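Local coordinates for HemO (Neisseria meningitidis, PDB 1J77), which binds heme through an axial histidine and probably breaks the porphyrin ring open by oxidation, at residues S50-A55 against R178-F183; D24-L29 against A182-V187; A122-H127 against R140-H145. One frame throughout, in Å; residues are numbered along the deposited sequence. Where two conformers were deposited one is given.

Contact 1. Residues S50-A55 against R178-F183; sequences SVFHKA and REAFAF. With HEM (protoporphyrin IX containing Fe), chain B.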
loop_
_atom_site.group_PDB
_atom_site.type_symbol
_atom_site.label_atom_id
_atom_site.label_comp_id
_atom_site.label_asym_id
_atom_site.label_seq_id
_atom_site.Cartn_x
_atom_site.Cartn_y
_atom_site.Cartn_z
ATOM N N SER A 50 -0.487 -5.391 -7.354
ATOM C CA SER A 50 -1.070 -6.747 -7.108
ATOM C C SER A 50 -0.305 -7.541 -6.075
ATOM O O SER A 50 -0.908 -8.169 -5.165
ATOM C CB SER A 50 -1.137 -7.591 -8.406
ATOM O OG SER A 50 -1.709 -8.860 -8.109
ATOM N N VAL A 51 1.001 -7.528 -6.166
ATOM C CA VAL A 51 1.848 -8.281 -5.272
ATOM C C VAL A 51 1.753 -7.723 -3.874
ATOM O O VAL A 51 1.621 -8.470 -2.873
ATOM C CB VAL A 51 3.331 -8.293 -5.737
ATOM C CG1 VAL A 51 4.249 -8.983 -4.741
ATOM C CG2 VAL A 51 3.427 -8.959 -7.061
ATOM N N PHE A 52 1.862 -6.415 -3.760
ATOM C CA PHE A 52 1.765 -5.809 -2.437
ATOM C C PHE A 52 0.419 -6.115 -1.768
ATOM O O PHE A 52 0.348 -6.462 -0.572
ATOM C CB PHE A 52 2.014 -4.299 -2.475
ATOM C CG PHE A 52 1.948 -3.675 -1.102
ATOM C CD1 PHE A 52 2.996 -3.824 -0.207
ATOM C CD2 PHE A 52 0.862 -2.961 -0.724
ATOM C CE1 PHE A 52 2.918 -3.266 1.071
ATOM C CE2 PHE A 52 0.815 -2.405 0.553
ATOM C CZ PHE A 52 1.823 -2.571 1.396
ATOM N N HIS A 53 -0.661 -5.917 -2.500
ATOM C CA HIS A 53 -1.985 -6.138 -1.902
ATOM C C HIS A 53 -2.244 -7.626 -1.647
ATOM O O HIS A 53 -2.907 -7.980 -0.683
ATOM C CB HIS A 53 -3.060 -5.464 -2.752
ATOM C CG HIS A 53 -3.132 -4.005 -2.468
ATOM N ND1 HIS A 53 -2.534 -3.019 -3.243
ATOM C CD2 HIS A 53 -3.630 -3.378 -1.384
ATOM C CE1 HIS A 53 -2.748 -1.844 -2.680
ATOM N NE2 HIS A 53 -3.396 -2.036 -1.545
ATOM N N LYS A 54 -1.701 -8.517 -2.451
ATOM C CA LYS A 54 -1.795 -9.935 -2.097
ATOM C C LYS A 54 -1.093 -10.231 -0.767
ATOM O O LYS A 54 -1.598 -10.986 0.075
ATOM C CB LYS A 54 -1.229 -10.805 -3.226
ATOM C CG LYS A 54 -1.115 -12.313 -2.889
ATOM C CD LYS A 54 -2.401 -12.969 -2.624
ATOM C CE LYS A 54 -2.195 -14.447 -2.188
ATOM N NZ LYS A 54 -3.460 -15.212 -2.312
ATOM N N ALA A 55 0.080 -9.670 -0.571
ATOM C CA ALA A 55 0.904 -9.875 0.597
ATOM C C ALA A 55 0.226 -9.465 1.902
ATOM O O ALA A 55 0.679 -9.890 2.972
ATOM C CB ALA A 55 2.232 -9.131 0.449
ATOM N N ARG A 178 8.238 -0.448 8.462
ATOM C CA ARG A 178 9.499 -0.211 7.734
ATOM C C ARG A 178 9.712 -1.349 6.695
ATOM O O ARG A 178 10.083 -1.112 5.540
ATOM C CB ARG A 178 10.715 -0.117 8.702
ATOM C CG ARG A 178 10.732 1.136 9.572
ATOM C CD ARG A 178 11.907 1.266 10.502
ATOM N NE ARG A 178 11.860 2.602 11.070
ATOM C CZ ARG A 178 12.511 2.992 12.149
ATOM N NH1 ARG A 178 13.282 2.141 12.808
ATOM N NH2 ARG A 178 12.381 4.251 12.560
ATOM N N GLU A 179 9.481 -2.585 7.128
ATOM C CA GLU A 179 9.646 -3.752 6.284
ATOM C C GLU A 179 8.639 -3.823 5.146
ATOM O O GLU A 179 9.008 -4.260 4.048
ATOM C CB GLU A 179 9.680 -5.041 7.102
ATOM C CG GLU A 179 10.910 -5.105 8.012
ATOM C CD GLU A 179 10.932 -6.276 8.964
ATOM O OE1 GLU A 179 10.246 -7.276 8.694
ATOM O OE2 GLU A 179 11.710 -6.205 9.935
ATOM N N ALA A 180 7.405 -3.356 5.357
ATOM C CA ALA A 180 6.355 -3.307 4.294
ATOM C C ALA A 180 6.778 -2.324 3.206
ATOM O O ALA A 180 6.733 -2.662 2.026
ATOM C CB ALA A 180 5.082 -2.925 4.846
ATOM N N PHE A 181 7.257 -1.153 3.624
ATOM C CA PHE A 181 7.757 -0.191 2.637
ATOM C C PHE A 181 8.945 -0.731 1.906
ATOM O O PHE A 181 9.073 -0.528 0.697
ATOM C CB PHE A 181 8.123 1.160 3.271
ATOM C CG PHE A 181 6.950 2.085 3.588
ATOM C CD1 PHE A 181 6.698 2.490 4.915
ATOM C CD2 PHE A 181 6.114 2.590 2.594
ATOM C CE1 PHE A 181 5.682 3.360 5.203
ATOM C CE2 PHE A 181 5.115 3.478 2.903
ATOM C CZ PHE A 181 4.873 3.841 4.231
ATOM N N ALA A 182 9.868 -1.401 2.613
ATOM C CA ALA A 182 11.034 -1.935 1.936
ATOM C C ALA A 182 10.672 -2.991 0.930
ATOM O O ALA A 182 11.223 -3.035 -0.152
ATOM C CB ALA A 182 12.003 -2.488 2.913
ATOM N N PHE A 183 9.737 -3.869 1.290
ATOM C CA PHE A 183 9.245 -4.882 0.372
ATOM C C PHE A 183 8.592 -4.252 -0.873
ATOM O O PHE A 183 8.834 -4.706 -1.980
ATOM C CB PHE A 183 8.278 -5.829 1.090
ATOM C CG PHE A 183 7.646 -6.879 0.186
ATOM C CD1 PHE A 183 8.427 -7.875 -0.383
ATOM C CD2 PHE A 183 6.315 -6.808 -0.177
ATOM C CE1 PHE A 183 7.881 -8.797 -1.178
ATOM C CE2 PHE A 183 5.763 -7.774 -1.003
ATOM C CZ PHE A 183 6.572 -8.750 -1.502
HETATM C CHA HEM B . 0.030 9.067 3.070
HETATM C CHB HEM B . 1.340 10.454 -1.381
HETATM C CHC HEM B . 2.576 5.853 -2.432
HETATM C CHD HEM B . 1.711 4.583 2.195
HETATM C C1A HEM B . 0.187 9.816 1.929
HETATM C C2A HEM B . -0.279 11.206 1.726
HETATM C C3A HEM B . 0.096 11.555 0.497
HETATM C C4A HEM B . 0.810 10.448 -0.124
HETATM C CMA HEM B . -0.168 12.928 -0.170
HETATM C CAA HEM B . -1.108 12.114 2.680
HETATM C CBA HEM B . -2.586 11.983 2.312
HETATM C CGA HEM B . -3.484 12.720 3.288
HETATM O O1A HEM B . -3.016 13.010 4.429
HETATM O O2A HEM B . -4.651 13.026 2.899
HETATM C C1B HEM B . 1.786 9.337 -2.070
HETATM C C2B HEM B . 2.196 9.324 -3.447
HETATM C C3B HEM B . 2.578 8.049 -3.746
HETATM C C4B HEM B . 2.334 7.230 -2.560
HETATM C CMB HEM B . 2.169 10.604 -4.320
HETATM C CAB HEM B . 3.046 7.495 -5.093
HETATM C CBB HEM B . 3.781 8.223 -5.927
HETATM C C1C HEM B . 2.392 5.117 -1.292
HETATM C C2C HEM B . 2.550 3.668 -1.175
HETATM C C3C HEM B . 2.370 3.341 0.114
HETATM C C4C HEM B . 1.982 4.513 0.850
HETATM C CMC HEM B . 2.998 2.766 -2.334
HETATM C CAC HEM B . 2.454 1.967 0.765
HETATM C CBC HEM B . 3.117 0.988 0.156
HETATM C C1D HEM B . 1.201 5.683 2.810
HETATM C C2D HEM B . 0.833 5.683 4.202
HETATM C C3D HEM B . 0.335 7.062 4.494
HETATM C C4D HEM B . 0.436 7.758 3.234
HETATM C CMD HEM B . 0.959 4.497 5.161
HETATM C CAD HEM B . -0.246 7.614 5.797
HETATM C CBD HEM B . 0.667 8.591 6.475
HETATM C CGD HEM B . -0.028 8.921 7.778
HETATM O O1D HEM B . 0.192 8.172 8.760
HETATM O O2D HEM B . -0.746 9.967 7.844
HETATM N NA HEM B . 0.825 9.403 0.783
HETATM N NB HEM B . 1.922 8.057 -1.551
HETATM N NC HEM B . 2.035 5.564 -0.054
HETATM N ND HEM B . 0.966 6.937 2.229
HETATM FE FE HEM B . 1.532 7.526 0.399
HETATM O O HOH W 1 -0.270 6.998 -0.135
#

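Contact 2. Residues D24-L29 against A182-V187; sequences DSVDNL and AFYKVV. With HEM (protoporphyrin IX containing Fe), chain B.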
loop_
_atom_site.group_PDB
_atom_site.type_symbol
_atom_site.label_atom_id
_atom_site.label_comp_id
_atom_site.label_asym_id
_atom_site.label_seq_id
_atom_site.Cartn_x
_atom_site.Cartn_y
_atom_site.Cartn_z
ATOM N N ASP A 24 8.480 8.763 1.612
ATOM C CA ASP A 24 8.848 9.669 0.551
ATOM C C ASP A 24 9.804 9.014 -0.442
ATOM O O ASP A 24 9.686 9.288 -1.653
ATOM C CB ASP A 24 9.389 10.960 1.111
ATOM C CG ASP A 24 8.338 11.798 1.804
ATOM O OD1 ASP A 24 7.136 11.413 1.758
ATOM O OD2 ASP A 24 8.650 12.879 2.386
ATOM N N SER A 25 10.651 8.084 0.020
ATOM C CA SER A 25 11.505 7.355 -0.938
ATOM C C SER A 25 10.667 6.498 -1.898
ATOM O O SER A 25 11.033 6.306 -3.081
ATOM C CB SER A 25 12.592 6.561 -0.229
ATOM O OG SER A 25 12.064 5.329 0.262
ATOM N N VAL A 26 9.546 5.973 -1.389
ATOM C CA VAL A 26 8.636 5.183 -2.208
ATOM C C VAL A 26 7.900 6.029 -3.245
ATOM O O VAL A 26 7.877 5.706 -4.436
ATOM C CB VAL A 26 7.632 4.391 -1.287
ATOM C CG1 VAL A 26 6.515 3.805 -2.155
ATOM C CG2 VAL A 26 8.377 3.331 -0.542
ATOM N N ASP A 27 7.366 7.168 -2.795
ATOM C CA ASP A 27 6.685 8.134 -3.638
ATOM C C ASP A 27 7.640 8.542 -4.795
ATOM O O ASP A 27 7.311 8.400 -5.946
ATOM C CB ASP A 27 6.278 9.322 -2.731
ATOM C CG ASP A 27 5.667 10.541 -3.481
ATOM O OD1 ASP A 27 5.730 10.653 -4.722
ATOM O OD2 ASP A 27 5.008 11.389 -2.798
ATOM N N ASN A 28 8.850 8.921 -4.433
ATOM C CA ASN A 28 9.828 9.342 -5.436
ATOM C C ASN A 28 10.175 8.224 -6.406
ATOM O O ASN A 28 10.304 8.468 -7.618
ATOM C CB ASN A 28 11.115 9.822 -4.738
ATOM C CG ASN A 28 10.967 11.151 -4.059
ATOM O OD1 ASN A 28 10.129 11.946 -4.453
ATOM N ND2 ASN A 28 11.800 11.409 -3.039
ATOM N N LEU A 29 10.383 7.002 -5.870
ATOM C CA LEU A 29 10.738 5.913 -6.772
ATOM C C LEU A 29 9.609 5.540 -7.732
ATOM O O LEU A 29 9.841 5.231 -8.906
ATOM C CB LEU A 29 11.206 4.691 -5.986
ATOM C CG LEU A 29 11.742 3.489 -6.763
ATOM C CD1 LEU A 29 12.919 3.852 -7.700
ATOM C CD2 LEU A 29 12.157 2.443 -5.795
ATOM N N ALA A 182 9.868 -1.401 2.613
ATOM C CA ALA A 182 11.034 -1.935 1.936
ATOM C C ALA A 182 10.672 -2.991 0.930
ATOM O O ALA A 182 11.223 -3.035 -0.152
ATOM C CB ALA A 182 12.003 -2.488 2.913
ATOM N N PHE A 183 9.737 -3.869 1.290
ATOM C CA PHE A 183 9.245 -4.882 0.372
ATOM C C PHE A 183 8.592 -4.252 -0.873
ATOM O O PHE A 183 8.834 -4.706 -1.980
ATOM C CB PHE A 183 8.278 -5.829 1.090
ATOM C CG PHE A 183 7.646 -6.879 0.186
ATOM C CD1 PHE A 183 8.427 -7.875 -0.383
ATOM C CD2 PHE A 183 6.315 -6.808 -0.177
ATOM C CE1 PHE A 183 7.881 -8.797 -1.178
ATOM C CE2 PHE A 183 5.763 -7.774 -1.003
ATOM C CZ PHE A 183 6.572 -8.750 -1.502
ATOM N N TYR A 184 7.786 -3.219 -0.699
ATOM C CA TYR A 184 7.231 -2.515 -1.835
ATOM C C TYR A 184 8.293 -2.109 -2.834
ATOM O O TYR A 184 8.118 -2.341 -4.032
ATOM C CB TYR A 184 6.419 -1.311 -1.416
ATOM C CG TYR A 184 5.532 -0.727 -2.517
ATOM C CD1 TYR A 184 4.245 -1.147 -2.736
ATOM C CD2 TYR A 184 5.997 0.246 -3.366
ATOM C CE1 TYR A 184 3.455 -0.631 -3.747
ATOM C CE2 TYR A 184 5.214 0.771 -4.367
ATOM C CZ TYR A 184 3.949 0.376 -4.536
ATOM O OH TYR A 184 3.188 0.874 -5.558
ATOM N N LYS A 185 9.402 -1.567 -2.354
ATOM C CA LYS A 185 10.454 -1.174 -3.278
ATOM C C LYS A 185 11.179 -2.377 -3.886
ATOM O O LYS A 185 11.589 -2.303 -5.033
ATOM C CB LYS A 185 11.456 -0.261 -2.597
ATOM C CG LYS A 185 10.861 1.085 -2.164
ATOM C CD LYS A 185 11.880 2.178 -1.770
ATOM C CE LYS A 185 12.491 1.924 -0.449
ATOM N NZ LYS A 185 13.555 2.947 -0.110
ATOM N N VAL A 186 11.384 -3.458 -3.142
ATOM C CA VAL A 186 11.981 -4.673 -3.732
ATOM C C VAL A 186 11.118 -5.119 -4.922
ATOM O O VAL A 186 11.656 -5.386 -6.033
ATOM C CB VAL A 186 12.078 -5.840 -2.707
ATOM C CG1 VAL A 186 12.336 -7.182 -3.419
ATOM C CG2 VAL A 186 13.100 -5.530 -1.640
ATOM N N VAL A 187 9.812 -5.193 -4.748
ATOM C CA VAL A 187 8.910 -5.588 -5.812
ATOM C C VAL A 187 8.954 -4.612 -7.013
ATOM O O VAL A 187 8.969 -5.040 -8.177
ATOM C CB VAL A 187 7.466 -5.802 -5.298
ATOM C CG1 VAL A 187 6.553 -6.141 -6.429
ATOM C CG2 VAL A 187 7.467 -6.870 -4.216
HETATM C CHA HEM B . 0.030 9.067 3.070
HETATM C CHB HEM B . 1.340 10.454 -1.381
HETATM C CHC HEM B . 2.576 5.853 -2.432
HETATM C CHD HEM B . 1.711 4.583 2.195
HETATM C C1A HEM B . 0.187 9.816 1.929
HETATM C C2A HEM B . -0.279 11.206 1.726
HETATM C C3A HEM B . 0.096 11.555 0.497
HETATM C C4A HEM B . 0.810 10.448 -0.124
HETATM C CMA HEM B . -0.168 12.928 -0.170
HETATM C CAA HEM B . -1.108 12.114 2.680
HETATM C CBA HEM B . -2.586 11.983 2.312
HETATM C CGA HEM B . -3.484 12.720 3.288
HETATM O O1A HEM B . -3.016 13.010 4.429
HETATM O O2A HEM B . -4.651 13.026 2.899
HETATM C C1B HEM B . 1.786 9.337 -2.070
HETATM C C2B HEM B . 2.196 9.324 -3.447
HETATM C C3B HEM B . 2.578 8.049 -3.746
HETATM C C4B HEM B . 2.334 7.230 -2.560
HETATM C CMB HEM B . 2.169 10.604 -4.320
HETATM C CAB HEM B . 3.046 7.495 -5.093
HETATM C CBB HEM B . 3.781 8.223 -5.927
HETATM C C1C HEM B . 2.392 5.117 -1.292
HETATM C C2C HEM B . 2.550 3.668 -1.175
HETATM C C3C HEM B . 2.370 3.341 0.114
HETATM C C4C HEM B . 1.982 4.513 0.850
HETATM C CMC HEM B . 2.998 2.766 -2.334
HETATM C CAC HEM B . 2.454 1.967 0.765
HETATM C CBC HEM B . 3.117 0.988 0.156
HETATM C C1D HEM B . 1.201 5.683 2.810
HETATM C C2D HEM B . 0.833 5.683 4.202
HETATM C C3D HEM B . 0.335 7.062 4.494
HETATM C C4D HEM B . 0.436 7.758 3.234
HETATM C CMD HEM B . 0.959 4.497 5.161
HETATM C CAD HEM B . -0.246 7.614 5.797
HETATM C CBD HEM B . 0.667 8.591 6.475
HETATM C CGD HEM B . -0.028 8.921 7.778
HETATM O O1D HEM B . 0.192 8.172 8.760
HETATM O O2D HEM B . -0.746 9.967 7.844
HETATM N NA HEM B . 0.825 9.403 0.783
HETATM N NB HEM B . 1.922 8.057 -1.551
HETATM N NC HEM B . 2.035 5.564 -0.054
HETATM N ND HEM B . 0.966 6.937 2.229
HETATM FE FE HEM B . 1.532 7.526 0.399
HETATM O O HOH W 1 -0.270 6.998 -0.135
#

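Contact 3. Residues A122-H127 against R140-H145; sequences AFLFKH and RHLAPH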
loop_
_atom_site.group_PDB
_atom_site.type_symbol
_atom_site.label_atom_id
_atom_site.label_comp_id
_atom_site.label_asym_id
_atom_site.label_seq_id
_atom_site.Cartn_x
_atom_site.Cartn_y
_atom_site.Cartn_z
ATOM N N ALA A 122 -4.994 9.588 -3.855
ATOM C CA ALA A 122 -5.637 10.602 -4.695
ATOM C C ALA A 122 -4.755 11.115 -5.857
ATOM O O ALA A 122 -5.231 11.321 -6.990
ATOM C CB ALA A 122 -6.050 11.761 -3.850
ATOM N N PHE A 123 -3.476 11.340 -5.587
ATOM C CA PHE A 123 -2.602 11.861 -6.643
ATOM C C PHE A 123 -2.512 10.834 -7.732
ATOM O O PHE A 123 -2.623 11.129 -8.917
ATOM C CB PHE A 123 -1.225 12.184 -6.066
ATOM C CG PHE A 123 -0.236 12.636 -7.068
ATOM C CD1 PHE A 123 -0.101 13.989 -7.357
ATOM C CD2 PHE A 123 0.587 11.718 -7.698
ATOM C CE1 PHE A 123 0.833 14.426 -8.288
ATOM C CE2 PHE A 123 1.504 12.148 -8.632
ATOM C CZ PHE A 123 1.630 13.506 -8.919
ATOM N N LEU A 124 -2.310 9.571 -7.370
ATOM C CA LEU A 124 -2.214 8.531 -8.363
ATOM C C LEU A 124 -3.526 8.388 -9.138
ATOM O O LEU A 124 -3.505 8.106 -10.336
ATOM C CB LEU A 124 -1.853 7.198 -7.717
ATOM C CG LEU A 124 -0.452 7.070 -7.118
ATOM C CD1 LEU A 124 -0.451 5.818 -6.347
ATOM C CD2 LEU A 124 0.649 7.059 -8.187
ATOM N N PHE A 125 -4.649 8.486 -8.415
ATOM C CA PHE A 125 -5.962 8.390 -9.066
ATOM C C PHE A 125 -6.104 9.526 -10.076
ATOM O O PHE A 125 -6.593 9.343 -11.208
ATOM C CB PHE A 125 -7.092 8.465 -8.027
ATOM C CG PHE A 125 -8.448 8.090 -8.547
ATOM C CD1 PHE A 125 -8.649 6.904 -9.225
ATOM C CD2 PHE A 125 -9.536 8.912 -8.288
ATOM C CE1 PHE A 125 -9.911 6.562 -9.676
ATOM C CE2 PHE A 125 -10.816 8.556 -8.736
ATOM C CZ PHE A 125 -10.984 7.388 -9.419
ATOM N N LYS A 126 -5.693 10.718 -9.679
ATOM C CA LYS A 126 -5.774 11.859 -10.625
ATOM C C LYS A 126 -4.980 11.576 -11.895
ATOM O O LYS A 126 -5.442 11.831 -13.009
ATOM C CB LYS A 126 -5.314 13.165 -9.995
ATOM C CG LYS A 126 -5.056 14.280 -11.004
ATOM C CD LYS A 126 -4.464 15.493 -10.382
ATOM C CE LYS A 126 -4.202 16.523 -11.485
ATOM N NZ LYS A 126 -4.325 17.922 -11.065
ATOM N N HIS A 127 -3.779 11.016 -11.746
ATOM C CA HIS A 127 -2.966 10.795 -12.937
ATOM C C HIS A 127 -3.387 9.606 -13.799
ATOM O O HIS A 127 -3.180 9.596 -15.014
ATOM C CB HIS A 127 -1.479 10.761 -12.535
ATOM C CG HIS A 127 -0.922 12.126 -12.381
ATOM N ND1 HIS A 127 -1.031 12.867 -11.225
ATOM C CD2 HIS A 127 -0.382 12.949 -13.304
ATOM C CE1 HIS A 127 -0.527 14.072 -11.434
ATOM N NE2 HIS A 127 -0.085 14.126 -12.673
ATOM N N ARG A 140 -9.865 1.183 -10.425
ATOM C CA ARG A 140 -10.780 0.810 -9.336
ATOM C C ARG A 140 -10.077 0.804 -7.972
ATOM O O ARG A 140 -10.630 1.290 -6.962
ATOM C CB ARG A 140 -11.332 -0.585 -9.683
ATOM C CG ARG A 140 -11.967 -0.776 -11.140
ATOM C CD ARG A 140 -12.097 -2.246 -11.548
ATOM N NE ARG A 140 -12.725 -2.489 -12.841
ATOM C CZ ARG A 140 -14.038 -2.615 -13.061
ATOM N NH1 ARG A 140 -14.910 -2.493 -12.093
ATOM N NH2 ARG A 140 -14.495 -2.872 -14.265
ATOM N N HIS A 141 -8.857 0.263 -7.942
ATOM C CA HIS A 141 -8.096 0.149 -6.679
ATOM C C HIS A 141 -7.624 1.462 -6.088
ATOM O O HIS A 141 -7.334 1.540 -4.880
ATOM C CB HIS A 141 -6.934 -0.835 -6.818
ATOM C CG HIS A 141 -5.689 -0.246 -7.392
ATOM N ND1 HIS A 141 -5.445 -0.176 -8.743
ATOM C CD2 HIS A 141 -4.589 0.244 -6.777
ATOM C CE1 HIS A 141 -4.241 0.351 -8.935
ATOM N NE2 HIS A 141 -3.712 0.626 -7.759
ATOM N N LEU A 142 -7.662 2.517 -6.910
ATOM C CA LEU A 142 -7.229 3.853 -6.502
ATOM C C LEU A 142 -8.362 4.787 -6.170
ATOM O O LEU A 142 -8.149 5.862 -5.623
ATOM C CB LEU A 142 -6.385 4.493 -7.620
ATOM C CG LEU A 142 -5.044 3.842 -7.987
ATOM C CD1 LEU A 142 -4.391 4.447 -9.268
ATOM C CD2 LEU A 142 -4.070 3.908 -6.857
ATOM N N ALA A 143 -9.584 4.359 -6.460
ATOM C CA ALA A 143 -10.740 5.193 -6.174
ATOM C C ALA A 143 -10.899 5.400 -4.664
ATOM O O ALA A 143 -10.481 4.561 -3.832
ATOM C CB ALA A 143 -11.948 4.574 -6.758
ATOM N N PRO A 144 -11.471 6.532 -4.301
ATOM C CA PRO A 144 -11.617 6.926 -2.900
ATOM C C PRO A 144 -12.607 6.047 -2.155
ATOM O O PRO A 144 -13.542 5.565 -2.789
ATOM C CB PRO A 144 -12.207 8.340 -2.986
ATOM C CG PRO A 144 -12.471 8.608 -4.344
ATOM C CD PRO A 144 -12.084 7.487 -5.240
ATOM N N HIS A 145 -12.418 5.830 -0.865
ATOM C CA HIS A 145 -13.418 5.069 -0.094
ATOM C C HIS A 145 -14.739 5.824 -0.264
ATOM O O HIS A 145 -14.734 7.063 -0.240
ATOM C CB HIS A 145 -13.021 4.986 1.378
ATOM C CG HIS A 145 -13.905 4.091 2.189
ATOM N ND1 HIS A 145 -15.207 4.421 2.487
ATOM C CD2 HIS A 145 -13.685 2.878 2.750
ATOM C CE1 HIS A 145 -15.759 3.440 3.184
ATOM N NE2 HIS A 145 -14.851 2.498 3.368
#

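Contact 1. Residues S50-A55 against R178-F183
Phe183 reaches from helix 167-192 to helix 39-60, and two aliphatic groups receive its ring. Val51 CG1 lies 4.0 Å from Phe183 CZ, the two side chains crossing at about a right angle, while Ala55 CB stands 4.1 Å from Phe183 CE2. One helical turn apart, the small valine and alanine are short enough for a large ring to fit between nearly antiparallel axes (151°) 11.3 Å apart. With CG anti to the backbone N (chi1 177°), Phe183 extends its ring toward helix 39-60.

The aromatic pair is looser: Phe52 CD1 meets Phe183 CD2 edge to edge at 4.5 Å. Further along its rim, Phe52 CE1 passes 4.0 Å from the carbonyl oxygen Ala180 O, an approach that the small alanine side chain probably helps to allow.

Heme supplies the third set of contacts. Its vinyl carbon CBC sits over one face of the Phe52 ring, 4.0 Å from Phe52 CZ, and Phe181 turns a ring edge to the porphyrin, with Phe181 CE2 3.6 Å from the meso carbon CHD. With side chains that are all hydrocarbon, the contact relies on shape and dispersion; the surface that joins the helices also lines the pocket around a vinyl-bearing edge of the heme.

Contact 2. Residues D24-L29 against A182-V187
Lys185 crosses Val26 and Leu29 at a slant before its amine meets Ser25, passing from helix 167-192 to helix 11-32. Its CB points at the partner helix, and CG rests 3.7 Å from Val26 CG2. CD follows at 4.0 Å from Leu29 CD2, so the methylenes pack against two branched side chains. A bend at chi3 (-74°) then turns CE toward Ser25, and NZ gives a 2.8 Å hydrogen bond to Ser25 OG. The hydroxyl also bonds to Val22 O one turn back, and the ammonium forms a salt bridge with Glu199; lysine suits this place because its long apolar stem fills the interface while its charge is satisfied at the end.

Val26 works in two directions. While CG2 meets the lysine, CG1 touches Tyr184 CD2 at 3.8 Å and also reaches the heme methyl CMC. That methyl lies over one face of the Tyr184 ring, 3.4 Å from Tyr184 CZ and offset toward the rim.

The helices run nearly parallel, at 19°. This packing of the proximal helix 11-32, which carries the axial ligand His23 one turn before Val26, against helix 167-192 is consistent with the all-helical heme oxygenase fold and forms part of its heme pocket.

Contact 3. Residues A122-H127 against R140-H145
The ring of Phe125 has Ala143 CA over one face, 3.9 Å from its centroid and 14° off the normal, a CH-pi contact. Ala143 CB comes in beside it, 4.0 Å from Phe125 CZ. Leu142 CB and Pro144 CD approach the same ring obliquely, at Phe125 CD1 and CE2 respectively. Three consecutive residues thus pack against one phenyl group. Alanine is small enough to bring its backbone onto the ring, and proline offers the rigid CD methylene of its own ring, set 3.9 Å from Phe125 CE2. Phe125 reaches them because its CG is anti to the backbone N (chi1 -168°), which carries the ring out from helix 122-129 over the passing chain.

A second flat group, the imidazole of His127, takes no part in the meeting with the loop. Its ND1 lies above one face of the Phe123 ring and donates to Phe123 O, 3.3 Å away with an N-H...O angle of 157°. The acceptor is in the imidazole plane, yet the donor stands above the carbonyl plane; the same oxygen also accepts the helical bond from His127 N, so it takes two donors, and the ND1 bond is the one that orients the imidazole.

The remaining contact is aliphatic. Leu142 and Phe125 pass side by side, pointing opposite ways, and Leu142 ends against Leu124, where Leu142 CD1 is 4.1 Å from Leu124 CB. Its branched end packs on the helix backbone, with Leu142 CD1 3.9 Å from Leu124 O.

Leu124, which like Phe123 touches heme, rests on Phe45 of helix 39-60, and Leu142 packs on Tyr42 of that helix. His141 is bonded to Asp84 of helix 78-87 and Gln49 of helix 39-60. The loop between helices 122-129 and 149-162 is thereby held against helices 39-60 and 78-87, with Arg149 of helix 149-162 bonded to Leu142 O and touching both Phe125 and Pro144.

Contacts 1 and 2 share helix 167-192 and residues Ala182 and Phe183, and their centres are 9 Å apart. They touch directly: Phe52 packs edge-to-face on Tyr184, and Phe181 on Val26. Successive helices 11-32 and 39-60 are thus both joined to the same C-terminal helix, far along the sequence. Contact 3 is more local, tying helix 122-129 to the loop that follows it; in chain order it falls between the two halves of each of the others. Its centre lies about 18 Å from those of contacts 1 and 2, and it touches neither. All three contribute residues to the heme pocket, which is therefore assembled from distant parts of one helical domain.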